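Local atomic coordinates of deoxyribodipyrimidine photo-lyase (Oryza sativa Japonica Group, PDB entry 3UMV), a protein that repairs ultraviolet-damaged DNA by using light and a bound FAD to split cyclobutane pyrimidine dimers back into separate pyrimidines. Residues A135-L140 against F330-P335; V163-A168 against P173-S178; M385-K390 against G484-R489. One frame throughout, in Å; residues are numbered along the deposited sequence.

Contact 1: A135-L140 against F330-P335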
loop_
_atom_site.group_PDB
_atom_site.type_symbol
_atom_site.label_atom_id
_atom_site.label_comp_id
_atom_site.label_asym_id
_atom_site.label_seq_id
_atom_site.Cartn_x
_atom_site.Cartn_y
_atom_site.Cartn_z
ATOM N N ALA A 135 -14.484 -4.751 -9.453
ATOM C CA ALA A 135 -13.563 -4.723 -8.313
ATOM C C ALA A 135 -12.281 -3.991 -8.681
ATOM O O ALA A 135 -11.942 -3.909 -9.857
ATOM C CB ALA A 135 -13.252 -6.137 -7.831
ATOM N N ASP A 136 -11.584 -3.453 -7.684
ATOM C CA ASP A 136 -10.241 -2.929 -7.897
ATOM C C ASP A 136 -9.203 -4.037 -7.669
ATOM O O ASP A 136 -9.563 -5.207 -7.481
ATOM C CB ASP A 136 -9.955 -1.614 -7.110
ATOM C CG ASP A 136 -10.249 -1.723 -5.595
ATOM O OD1 ASP A 136 -10.723 -0.721 -4.996
ATOM O OD2 ASP A 136 -9.961 -2.780 -4.993
ATOM N N PHE A 137 -7.924 -3.689 -7.751
ATOM C CA PHE A 137 -6.868 -4.699 -7.778
ATOM C C PHE A 137 -5.838 -4.598 -6.674
ATOM O O PHE A 137 -5.298 -3.523 -6.404
ATOM C CB PHE A 137 -6.096 -4.672 -9.108
ATOM C CG PHE A 137 -4.828 -5.479 -9.062
ATOM C CD1 PHE A 137 -3.610 -4.863 -8.818
ATOM C CD2 PHE A 137 -4.865 -6.861 -9.192
ATOM C CE1 PHE A 137 -2.429 -5.617 -8.745
ATOM C CE2 PHE A 137 -3.701 -7.624 -9.113
ATOM C CZ PHE A 137 -2.475 -6.990 -8.880
ATOM N N SER A 138 -5.557 -5.742 -6.057
ATOM C CA SER A 138 -4.418 -5.893 -5.147
ATOM C C SER A 138 -3.829 -7.277 -5.342
ATOM O O SER A 138 -4.567 -8.236 -5.535
ATOM C CB SER A 138 -4.860 -5.756 -3.688
ATOM O OG SER A 138 -3.823 -6.223 -2.834
ATOM N N PRO A 139 -2.492 -7.396 -5.283
ATOM C CA PRO A 139 -1.878 -8.716 -5.446
ATOM C C PRO A 139 -1.788 -9.499 -4.136
ATOM O O PRO A 139 -1.322 -10.644 -4.131
ATOM C CB PRO A 139 -0.459 -8.374 -5.935
ATOM C CG PRO A 139 -0.160 -7.045 -5.299
ATOM C CD PRO A 139 -1.490 -6.309 -5.266
ATOM N N LEU A 140 -2.191 -8.899 -3.025
ATOM C CA LEU A 140 -2.014 -9.582 -1.741
ATOM C C LEU A 140 -2.941 -10.800 -1.663
ATOM O O LEU A 140 -4.111 -10.728 -2.056
ATOM C CB LEU A 140 -2.296 -8.636 -0.585
ATOM C CG LEU A 140 -1.305 -7.465 -0.502
ATOM C CD1 LEU A 140 -1.530 -6.741 0.809
ATOM C CD2 LEU A 140 0.164 -7.950 -0.627
ATOM N N PHE A 330 6.024 -7.948 -8.362
ATOM C CA PHE A 330 6.572 -9.097 -7.674
ATOM C C PHE A 330 5.501 -9.891 -6.950
ATOM O O PHE A 330 5.411 -11.110 -7.100
ATOM C CB PHE A 330 7.672 -8.676 -6.710
ATOM C CG PHE A 330 8.230 -9.814 -5.918
ATOM C CD1 PHE A 330 9.124 -10.713 -6.497
ATOM C CD2 PHE A 330 7.867 -9.991 -4.601
ATOM C CE1 PHE A 330 9.636 -11.771 -5.758
ATOM C CE2 PHE A 330 8.391 -11.059 -3.855
ATOM C CZ PHE A 330 9.265 -11.933 -4.432
ATOM N N CYS A 331 4.682 -9.216 -6.157
ATOM C CA CYS A 331 3.664 -9.941 -5.407
ATOM C C CYS A 331 2.615 -10.598 -6.327
ATOM O O CYS A 331 2.112 -11.673 -6.029
ATOM C CB CYS A 331 3.002 -9.044 -4.359
ATOM S SG CYS A 331 4.131 -8.434 -3.093
ATOM N N TYR A 332 2.308 -9.962 -7.457
ATOM C CA TYR A 332 1.326 -10.505 -8.387
ATOM C C TYR A 332 1.807 -11.811 -9.035
ATOM O O TYR A 332 1.028 -12.747 -9.186
ATOM C CB TYR A 332 0.979 -9.453 -9.451
ATOM C CG TYR A 332 -0.017 -9.940 -10.481
ATOM C CD1 TYR A 332 -1.372 -10.054 -10.165
ATOM C CD2 TYR A 332 0.387 -10.266 -11.770
ATOM C CE1 TYR A 332 -2.285 -10.488 -11.094
ATOM C CE2 TYR A 332 -0.535 -10.699 -12.710
ATOM C CZ TYR A 332 -1.867 -10.806 -12.358
ATOM O OH TYR A 332 -2.800 -11.238 -13.270
ATOM N N TYR A 333 3.096 -11.884 -9.381
ATOM C CA TYR A 333 3.627 -13.031 -10.117
ATOM C C TYR A 333 4.322 -14.069 -9.245
ATOM O O TYR A 333 4.510 -15.207 -9.682
ATOM C CB TYR A 333 4.583 -12.604 -11.244
ATOM C CG TYR A 333 3.901 -11.975 -12.434
ATOM C CD1 TYR A 333 3.024 -12.710 -13.223
ATOM C CD2 TYR A 333 4.128 -10.647 -12.773
ATOM C CE1 TYR A 333 2.392 -12.139 -14.319
ATOM C CE2 TYR A 333 3.501 -10.068 -13.870
ATOM C CZ TYR A 333 2.634 -10.824 -14.635
ATOM O OH TYR A 333 2.004 -10.269 -15.719
ATOM N N GLN A 334 4.717 -13.674 -8.035
ATOM C CA GLN A 334 5.385 -14.577 -7.093
ATOM C C GLN A 334 4.457 -14.853 -5.905
ATOM O O GLN A 334 4.378 -14.046 -4.965
ATOM C CB GLN A 334 6.719 -13.963 -6.640
ATOM C CG GLN A 334 7.502 -14.786 -5.577
ATOM C CD GLN A 334 7.618 -16.272 -5.924
ATOM O OE1 GLN A 334 6.768 -17.077 -5.536
ATOM N NE2 GLN A 334 8.679 -16.642 -6.644
ATOM N N PRO A 335 3.745 -15.991 -5.939
ATOM C CA PRO A 335 2.793 -16.337 -4.873
ATOM C C PRO A 335 3.431 -16.407 -3.493
ATOM O O PRO A 335 2.746 -16.160 -2.509
ATOM C CB PRO A 335 2.299 -17.733 -5.280
ATOM C CG PRO A 335 2.463 -17.779 -6.734
ATOM C CD PRO A 335 3.738 -17.001 -7.012
HETATM O O HOH W 1 -0.461 -12.640 -5.489
#

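Contact 2: V163-A168 against P173-S178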
loop_
_atom_site.group_PDB
_atom_site.type_symbol
_atom_site.label_atom_id
_atom_site.label_comp_id
_atom_site.label_asym_id
_atom_site.label_seq_id
_atom_site.Cartn_x
_atom_site.Cartn_y
_atom_site.Cartn_z
ATOM N N VAL A 163 -18.484 -9.746 -13.971
ATOM C CA VAL A 163 -17.496 -9.293 -12.991
ATOM C C VAL A 163 -16.263 -8.760 -13.714
ATOM O O VAL A 163 -15.639 -9.478 -14.507
ATOM C CB VAL A 163 -17.076 -10.411 -12.006
ATOM C CG1 VAL A 163 -16.148 -9.829 -10.946
ATOM C CG2 VAL A 163 -18.292 -11.069 -11.363
ATOM N N HIS A 164 -15.910 -7.500 -13.445
ATOM C CA HIS A 164 -14.732 -6.888 -14.051
ATOM C C HIS A 164 -13.793 -6.473 -12.933
ATOM O O HIS A 164 -14.250 -6.058 -11.864
ATOM C CB HIS A 164 -15.082 -5.616 -14.830
ATOM C CG HIS A 164 -15.963 -5.841 -16.022
ATOM N ND1 HIS A 164 -16.274 -4.832 -16.906
ATOM C CD2 HIS A 164 -16.598 -6.949 -16.478
ATOM C CE1 HIS A 164 -17.065 -5.302 -17.856
ATOM N NE2 HIS A 164 -17.287 -6.583 -17.614
ATOM N N GLN A 165 -12.495 -6.591 -13.177
ATOM C CA GLN A 165 -11.497 -6.034 -12.258
ATOM C C GLN A 165 -10.685 -4.955 -12.960
ATOM O O GLN A 165 -10.256 -5.118 -14.098
ATOM C CB GLN A 165 -10.551 -7.119 -11.767
ATOM C CG GLN A 165 -9.455 -6.594 -10.842
ATOM C CD GLN A 165 -8.628 -7.716 -10.281
ATOM O OE1 GLN A 165 -8.152 -8.576 -11.018
ATOM N NE2 GLN A 165 -8.459 -7.721 -8.975
ATOM N N VAL A 166 -10.463 -3.847 -12.271
ATOM C CA VAL A 166 -9.752 -2.731 -12.858
ATOM C C VAL A 166 -8.537 -2.446 -11.987
ATOM O O VAL A 166 -8.661 -2.373 -10.769
ATOM C CB VAL A 166 -10.662 -1.476 -12.920
ATOM C CG1 VAL A 166 -9.872 -0.269 -13.450
ATOM C CG2 VAL A 166 -11.873 -1.744 -13.805
ATOM N N ASP A 167 -7.357 -2.334 -12.594
ATOM C CA ASP A 167 -6.213 -1.842 -11.841
ATOM C C ASP A 167 -6.330 -0.335 -11.713
ATOM O O ASP A 167 -6.086 0.415 -12.674
ATOM C CB ASP A 167 -4.894 -2.232 -12.504
ATOM C CG ASP A 167 -3.683 -1.903 -11.634
ATOM O OD1 ASP A 167 -3.802 -1.087 -10.704
ATOM O OD2 ASP A 167 -2.600 -2.454 -11.909
ATOM N N ALA A 168 -6.731 0.101 -10.522
ATOM C CA ALA A 168 -6.893 1.514 -10.217
ATOM C C ALA A 168 -5.705 2.055 -9.432
ATOM O O ALA A 168 -5.647 3.249 -9.144
ATOM C CB ALA A 168 -8.186 1.746 -9.420
ATOM N N PRO A 173 -1.064 -0.788 -15.893
ATOM C CA PRO A 173 -1.740 -1.971 -15.341
ATOM C C PRO A 173 -0.769 -3.104 -15.063
ATOM O O PRO A 173 0.116 -3.369 -15.886
ATOM C CB PRO A 173 -2.713 -2.354 -16.455
ATOM C CG PRO A 173 -3.006 -1.061 -17.144
ATOM C CD PRO A 173 -1.756 -0.243 -17.076
ATOM N N VAL A 174 -0.918 -3.751 -13.906
ATOM C CA VAL A 174 0.031 -4.775 -13.470
ATOM C C VAL A 174 0.222 -5.917 -14.491
ATOM O O VAL A 174 1.343 -6.402 -14.683
ATOM C CB VAL A 174 -0.372 -5.357 -12.097
ATOM C CG1 VAL A 174 -1.740 -6.079 -12.192
ATOM C CG2 VAL A 174 0.712 -6.305 -11.597
ATOM N N TRP A 175 -0.856 -6.344 -15.148
ATOM C CA TRP A 175 -0.764 -7.463 -16.094
ATOM C C TRP A 175 -0.218 -7.018 -17.453
ATOM O O TRP A 175 0.161 -7.842 -18.289
ATOM C CB TRP A 175 -2.134 -8.157 -16.247
ATOM C CG TRP A 175 -3.255 -7.191 -16.185
ATOM C CD1 TRP A 175 -3.589 -6.256 -17.130
ATOM C CD2 TRP A 175 -4.186 -7.024 -15.111
ATOM N NE1 TRP A 175 -4.676 -5.526 -16.714
ATOM C CE2 TRP A 175 -5.060 -5.974 -15.476
ATOM C CE3 TRP A 175 -4.374 -7.664 -13.884
ATOM C CZ2 TRP A 175 -6.091 -5.547 -14.654
ATOM C CZ3 TRP A 175 -5.406 -7.248 -13.075
ATOM C CH2 TRP A 175 -6.258 -6.204 -13.462
ATOM N N THR A 176 -0.152 -5.706 -17.656
ATOM C CA THR A 176 0.352 -5.134 -18.896
ATOM C C THR A 176 1.811 -4.692 -18.763
ATOM O O THR A 176 2.592 -4.807 -19.709
ATOM C CB THR A 176 -0.492 -3.927 -19.304
ATOM O OG1 THR A 176 -1.838 -4.354 -19.531
ATOM C CG2 THR A 176 0.053 -3.285 -20.567
ATOM N N ALA A 177 2.197 -4.210 -17.582
ATOM C CA ALA A 177 3.546 -3.649 -17.419
ATOM C C ALA A 177 4.608 -4.672 -17.799
ATOM O O ALA A 177 5.568 -4.374 -18.513
ATOM C CB ALA A 177 3.761 -3.185 -15.969
ATOM N N SER A 178 4.432 -5.877 -17.276
ATOM C CA SER A 178 5.265 -7.005 -17.630
ATOM C C SER A 178 4.415 -8.259 -17.571
ATOM O O SER A 178 3.405 -8.316 -16.853
ATOM C CB SER A 178 6.467 -7.136 -16.694
ATOM O OG SER A 178 7.303 -8.203 -17.104
#

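Contact 3: M385-K390 against G484-R489. With URE (urea), chain J; FAD (flavin-adenine dinucleotide), chain I; EDO (1,2-ethanediol), chain C.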
loop_
_atom_site.group_PDB
_atom_site.type_symbol
_atom_site.label_atom_id
_atom_site.label_comp_id
_atom_site.label_asym_id
_atom_site.label_seq_id
_atom_site.Cartn_x
_atom_site.Cartn_y
_atom_site.Cartn_z
ATOM N N MET A 385 9.401 3.668 14.287
ATOM C CA MET A 385 8.269 2.892 13.788
ATOM C C MET A 385 7.191 2.692 14.869
ATOM O O MET A 385 6.004 2.915 14.634
ATOM C CB MET A 385 8.756 1.547 13.239
ATOM C CG MET A 385 7.656 0.706 12.629
ATOM S SD MET A 385 8.239 -0.886 12.001
ATOM C CE MET A 385 9.046 -1.550 13.461
ATOM N N VAL A 386 7.606 2.288 16.067
ATOM C CA VAL A 386 6.656 2.008 17.134
ATOM C C VAL A 386 5.834 3.235 17.518
ATOM O O VAL A 386 4.623 3.154 17.609
ATOM C CB VAL A 386 7.354 1.443 18.400
ATOM C CG1 VAL A 386 6.391 1.409 19.586
ATOM C CG2 VAL A 386 7.929 0.050 18.128
ATOM N N HIS A 387 6.491 4.371 17.740
ATOM C CA HIS A 387 5.791 5.542 18.283
ATOM C C HIS A 387 5.287 6.543 17.241
ATOM O O HIS A 387 4.260 7.193 17.444
ATOM C CB HIS A 387 6.659 6.241 19.325
ATOM C CG HIS A 387 6.970 5.379 20.503
ATOM N ND1 HIS A 387 6.049 5.121 21.495
ATOM C CD2 HIS A 387 8.084 4.687 20.833
ATOM C CE1 HIS A 387 6.590 4.319 22.395
ATOM N NE2 HIS A 387 7.826 4.046 22.020
ATOM N N HIS A 388 6.004 6.667 16.136
ATOM C CA HIS A 388 5.612 7.582 15.070
ATOM C C HIS A 388 4.757 6.876 14.004
ATOM O O HIS A 388 3.902 7.500 13.391
ATOM C CB HIS A 388 6.862 8.216 14.444
ATOM C CG HIS A 388 6.584 9.291 13.439
ATOM N ND1 HIS A 388 6.959 9.182 12.116
ATOM C CD2 HIS A 388 6.010 10.510 13.566
ATOM C CE1 HIS A 388 6.607 10.279 11.469
ATOM N NE2 HIS A 388 6.033 11.101 12.327
ATOM N N GLY A 389 4.993 5.585 13.778
ATOM C CA GLY A 389 4.233 4.844 12.782
ATOM C C GLY A 389 4.750 4.930 11.351
ATOM O O GLY A 389 4.115 4.446 10.409
ATOM N N LYS A 390 5.914 5.533 11.162
ATOM C CA LYS A 390 6.498 5.602 9.831
ATOM C C LYS A 390 8.003 5.752 9.994
ATOM O O LYS A 390 8.497 6.833 10.309
ATOM C CB LYS A 390 5.896 6.769 9.032
ATOM C CG LYS A 390 6.357 6.856 7.576
ATOM C CD LYS A 390 5.656 7.998 6.821
ATOM C CE LYS A 390 6.187 8.173 5.400
ATOM N NZ LYS A 390 7.602 8.713 5.358
ATOM N N GLY A 484 9.515 9.869 23.852
ATOM C CA GLY A 484 9.140 10.499 25.102
ATOM C C GLY A 484 7.741 11.082 25.042
ATOM O O GLY A 484 6.897 10.788 25.887
ATOM N N GLN A 485 7.494 11.908 24.031
ATOM C CA GLN A 485 6.184 12.519 23.855
ATOM C C GLN A 485 5.106 11.454 23.677
ATOM O O GLN A 485 4.006 11.570 24.219
ATOM C CB GLN A 485 6.190 13.461 22.654
ATOM C CG GLN A 485 7.142 14.631 22.798
ATOM C CD GLN A 485 7.206 15.479 21.545
ATOM O OE1 GLN A 485 7.864 16.520 21.518
ATOM N NE2 GLN A 485 6.521 15.035 20.496
ATOM N N SER A 486 5.431 10.412 22.917
ATOM C CA SER A 486 4.471 9.353 22.643
ATOM C C SER A 486 4.112 8.556 23.897
ATOM O O SER A 486 2.945 8.228 24.119
ATOM C CB SER A 486 5.000 8.420 21.556
ATOM O OG SER A 486 4.064 7.397 21.287
ATOM N N LYS A 487 5.115 8.246 24.712
ATOM C CA LYS A 487 4.893 7.506 25.951
ATOM C C LYS A 487 4.069 8.332 26.938
ATOM O O LYS A 487 3.206 7.798 27.631
ATOM C CB LYS A 487 6.223 7.076 26.579
ATOM C CG LYS A 487 7.027 6.110 25.714
ATOM C CD LYS A 487 8.413 5.851 26.285
ATOM C CE LYS A 487 8.348 4.974 27.525
ATOM N NZ LYS A 487 7.829 3.607 27.215
ATOM N N LYS A 488 4.327 9.636 26.987
ATOM C CA LYS A 488 3.570 10.524 27.861
ATOM C C LYS A 488 2.113 10.612 27.410
ATOM O O LYS A 488 1.192 10.508 28.220
ATOM C CB LYS A 488 4.200 11.918 27.896
ATOM C CG LYS A 488 5.624 11.940 28.430
ATOM C CD LYS A 488 6.246 13.320 28.286
ATOM C CE LYS A 488 7.729 13.297 28.625
ATOM N NZ LYS A 488 8.370 14.619 28.378
ATOM N N ARG A 489 1.915 10.802 26.112
ATOM C CA ARG A 489 0.577 10.879 25.536
ATOM C C ARG A 489 -0.234 9.602 25.793
ATOM O O ARG A 489 -1.450 9.660 25.989
ATOM C CB ARG A 489 0.670 11.163 24.033
ATOM C CG ARG A 489 -0.626 10.976 23.269
ATOM C CD ARG A 489 -0.377 10.209 21.979
ATOM N NE ARG A 489 0.290 8.933 22.235
ATOM C CZ ARG A 489 -0.334 7.762 22.338
ATOM N NH1 ARG A 489 0.364 6.658 22.581
ATOM N NH2 ARG A 489 -1.651 7.689 22.195
HETATM C C URE J . 9.857 9.838 8.446
HETATM O O URE J . 10.052 8.951 9.278
HETATM N N1 URE J . 10.705 10.835 8.319
HETATM N N2 URE J . 8.719 9.878 7.799
HETATM P PA FAD I . 9.140 8.906 -0.436
HETATM O O1A FAD I . 10.637 8.838 -0.469
HETATM O O2A FAD I . 8.576 10.299 -0.463
HETATM O O5B FAD I . 8.575 8.029 -1.649
HETATM C C5B FAD I . 7.378 8.360 -2.319
HETATM C C4B FAD I . 6.621 7.081 -2.694
HETATM O O4B FAD I . 7.400 6.223 -3.514
HETATM C C3B FAD I . 6.288 6.244 -1.475
HETATM O O3B FAD I . 5.115 6.696 -0.840
HETATM C C2B FAD I . 6.092 4.892 -2.095
HETATM O O2B FAD I . 4.839 4.850 -2.752
HETATM C C1B FAD I . 7.156 4.879 -3.162
HETATM N N9A FAD I . 8.389 4.243 -2.670
HETATM C C8A FAD I . 9.479 4.849 -2.105
HETATM N N7A FAD I . 10.381 3.884 -1.813
HETATM C C5A FAD I . 9.870 2.673 -2.171
HETATM C C6A FAD I . 10.338 1.354 -2.114
HETATM N N6A FAD I . 11.575 1.060 -1.713
HETATM N N1A FAD I . 9.550 0.326 -2.582
HETATM C C2A FAD I . 8.311 0.597 -3.114
HETATM N N3A FAD I . 7.849 1.894 -3.167
HETATM C C4A FAD I . 8.622 2.906 -2.716
HETATM N N1 FAD I . 6.656 0.958 1.761
HETATM C C2 FAD I . 5.315 0.946 2.009
HETATM O O2 FAD I . 4.598 1.656 1.303
HETATM N N3 FAD I . 4.791 0.139 3.004
HETATM C C4 FAD I . 5.621 -0.654 3.776
HETATM O O4 FAD I . 5.150 -1.368 4.667
HETATM C C4X FAD I . 6.984 -0.643 3.507
HETATM N N5 FAD I . 7.864 -1.399 4.247
HETATM C C5X FAD I . 9.213 -1.390 3.953
HETATM C C6 FAD I . 10.097 -2.189 4.691
HETATM C C7 FAD I . 11.464 -2.178 4.399
HETATM C C7M FAD I . 12.391 -3.057 5.198
HETATM C C8 FAD I . 11.938 -1.357 3.372
HETATM C C8M FAD I . 13.393 -1.300 3.014
HETATM C C9 FAD I . 11.056 -0.564 2.658
HETATM C C9A FAD I . 9.703 -0.581 2.943
HETATM N N10 FAD I . 8.833 0.216 2.228
HETATM C C10 FAD I . 7.489 0.167 2.512
HETATM C "C1'" FAD I . 9.313 1.130 1.109
HETATM C "C2'" FAD I . 9.684 2.572 1.576
HETATM O "O2'" FAD I . 10.536 2.619 2.727
HETATM C "C3'" FAD I . 8.466 3.470 1.862
HETATM O "O3'" FAD I . 7.584 3.412 0.772
HETATM C "C4'" FAD I . 8.835 4.936 2.104
HETATM O "O4'" FAD I . 9.722 5.029 3.203
HETATM C "C5'" FAD I . 7.546 5.716 2.355
HETATM O "O5'" FAD I . 7.730 7.021 2.849
HETATM P P FAD I . 7.404 8.271 1.896
HETATM O O1P FAD I . 6.022 8.138 1.288
HETATM O O2P FAD I . 7.577 9.547 2.678
HETATM O O3P FAD I . 8.617 8.059 0.854
HETATM C C1 EDO C . 6.000 12.086 8.411
HETATM O O1 EDO C . 6.791 11.063 8.885
HETATM C C2 EDO C . 5.747 12.122 7.070
HETATM O O2 EDO C . 6.685 11.560 6.236
HETATM O O HOH W 2 9.001 2.944 24.156
HETATM O O HOH W 3 2.237 6.470 19.561
#

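Contact 1: A135-L140 against F330-P335
Tyr332 and Phe137 meet where the two side chains cross at about a right angle: CZ and CE2 at the far end of Phe137 come to Tyr332 CD1, the CZ contact measuring 3.5 Å. Seen from the Phe137 ring, CD1 lies at the edge and near the plane. The planes stand 69° apart with centroids 5.5 Å from each other, an oblique aromatic pairing. Phe137 extends its ring to the helix because CG is anti to the backbone N (chi1 168°).

Beside this pair, the pyrrolidine ring of Pro139 is the second bump. Its CB sits 3.5 Å from Tyr332 N, directly against the helix backbone, and 3.9 Å from Tyr332 CB. Its CG touches Cys331 CB. Pro139 thus fills the notch between two successive residues of the helix, while SG of Cys331 (chi1 -62°, beside the backbone N) lies on the Leu140 side. One water fastens the same place by donating to two carbonyls, Pro139 O at 2.6 Å and Cys331 O at 2.8 Å; no direct hydrogen bond links the two segments, so the fit is mainly one of shape. On the helix itself, Tyr332 CD2 stands 3.5 Å above the centre of the Tyr333 ring, which thus carries this edge atom on one face.

The loop of 135-140 follows strand 132-135 of the alpha/beta domain, and Leu140 takes the N-cap position of helix 141-157. Segment 330-335 holds the C-terminal end of helix 310-333, in the helical, FAD-binding part of the photolyase fold, so the contact joins the two domains. Val174 packs on both Phe137 and Tyr332, Pro431 of helix 431-442 lies against Pro139 and Leu140, and Arg144 of helix 141-157 bonds to Tyr332 O.

Contact 2: V163-A168 against P173-S178
Asp167 OD2 is gripped by two N-H groups. Val174 N donates to it at 2.9 Å with an N-H...O angle of 152°, meeting the anti lone pair, away from OD1, while Asn170 ND2 gives the second bond. The other oxygen, OD1, takes the backbone N of His169, and these three bonds together fix the rotation of the carboxylate. With chi1 at -172°, CG is swung opposite the backbone N, which carries the group across to the start of the weakly bonded helical turn 174-177. An alanine at this place removes both oxygens and would probably leave Val174 N, Asn170 ND2 and His169 N without their acceptor, setting the intervening loop free to shift.

This lies at the C-terminal end of strand 162-166 in the sheet of the photolyase alpha/beta domain, where the chain leaves the sheet and bends roughly at a right angle into 174-177. The six-membered part of Trp175 comes obliquely alongside Asp167 and Gln165: CZ2 is 4.0 Å from Asp167 N, and CZ3 is 3.7 Å from Gln165 OE1, the amide and ring planes being 34° apart. That amide is held from outside the pair, OE1 by Arg27 and NE2 by the carbonyl of Asp136. The indole is tethered through NE1 to Ser24 O, and Val174 CG1 presses on one of its faces, 3.4 Å above the plane and toward the rim.

Contact 3: M385-K390 against G484-R489
His387 and Ser486 meet through a hydrogen bond of 3.0 Å between ND1 and OG, bent to 139°; either atom could be the donor. OG reaches the imidazole at its edge, near the ring plane. The serine stretches across with OG anti to its own backbone N (chi1 -180°). Next to it the Lys487 chain crosses obliquely, its CG 3.8 Å from His387 CE1.

Two waters enlarge this first shell. One joins Ser486 OG, at 2.7 Å, to the carbonyl of His387, to which it donates, so the hydroxyl is engaged by the ring directly and by the backbone carbonyl through the water. The other lies in the plane of the imidazole, 2.7 Å from NE2, with a weak link to Lys487 NZ. Val386 CG1 covers one ring face, 3.8 Å above its centre. With both nitrogens bonded and a face covered, the rotation of the imidazole is well defined.

Further out, just after helix 376-388, Gly389 leaves helical angles with a phi of 85°, which would press a CB against the preceding carbonyl. The chain turns there and delivers Lys390 to the diphosphate part of FAD: NZ donates to FAD O2P at 2.8 Å and also to FAD O5', in keeping with its established role in FAD binding.

The contact lies at the protein surface, where helix 472-489 lies against the C-terminal end of helix 376-388. His388 stacks on Trp241 and touches Leu482 of helix 472-489, Arg88 of helix 87-106 bonds to Val386 O, and Met385 packs inward on helices 393-405 and 410-424.

How the contacts relate
From the N terminus, contact 1 opens first, just after strand 132-135. Contact 2 then opens and closes within the next few dozen residues, joining ends of segments separated by only four residues, and so is nested inside the long loop of 189 intervening residues that contact 1 closes. The two also touch: Tyr333 OH lies 2.7 Å from Ser178 O, and Ala135 pairs with His164 between adjacent strands. Together they tie the alpha/beta sheet to helix 310-333. Contact 3 follows in series, bridging 93 residues, largely helical, to bring the C-terminal helix against helix 376-388, with its centre about 32 Å from that of contact 1 and on the opposite side of the chain's centre.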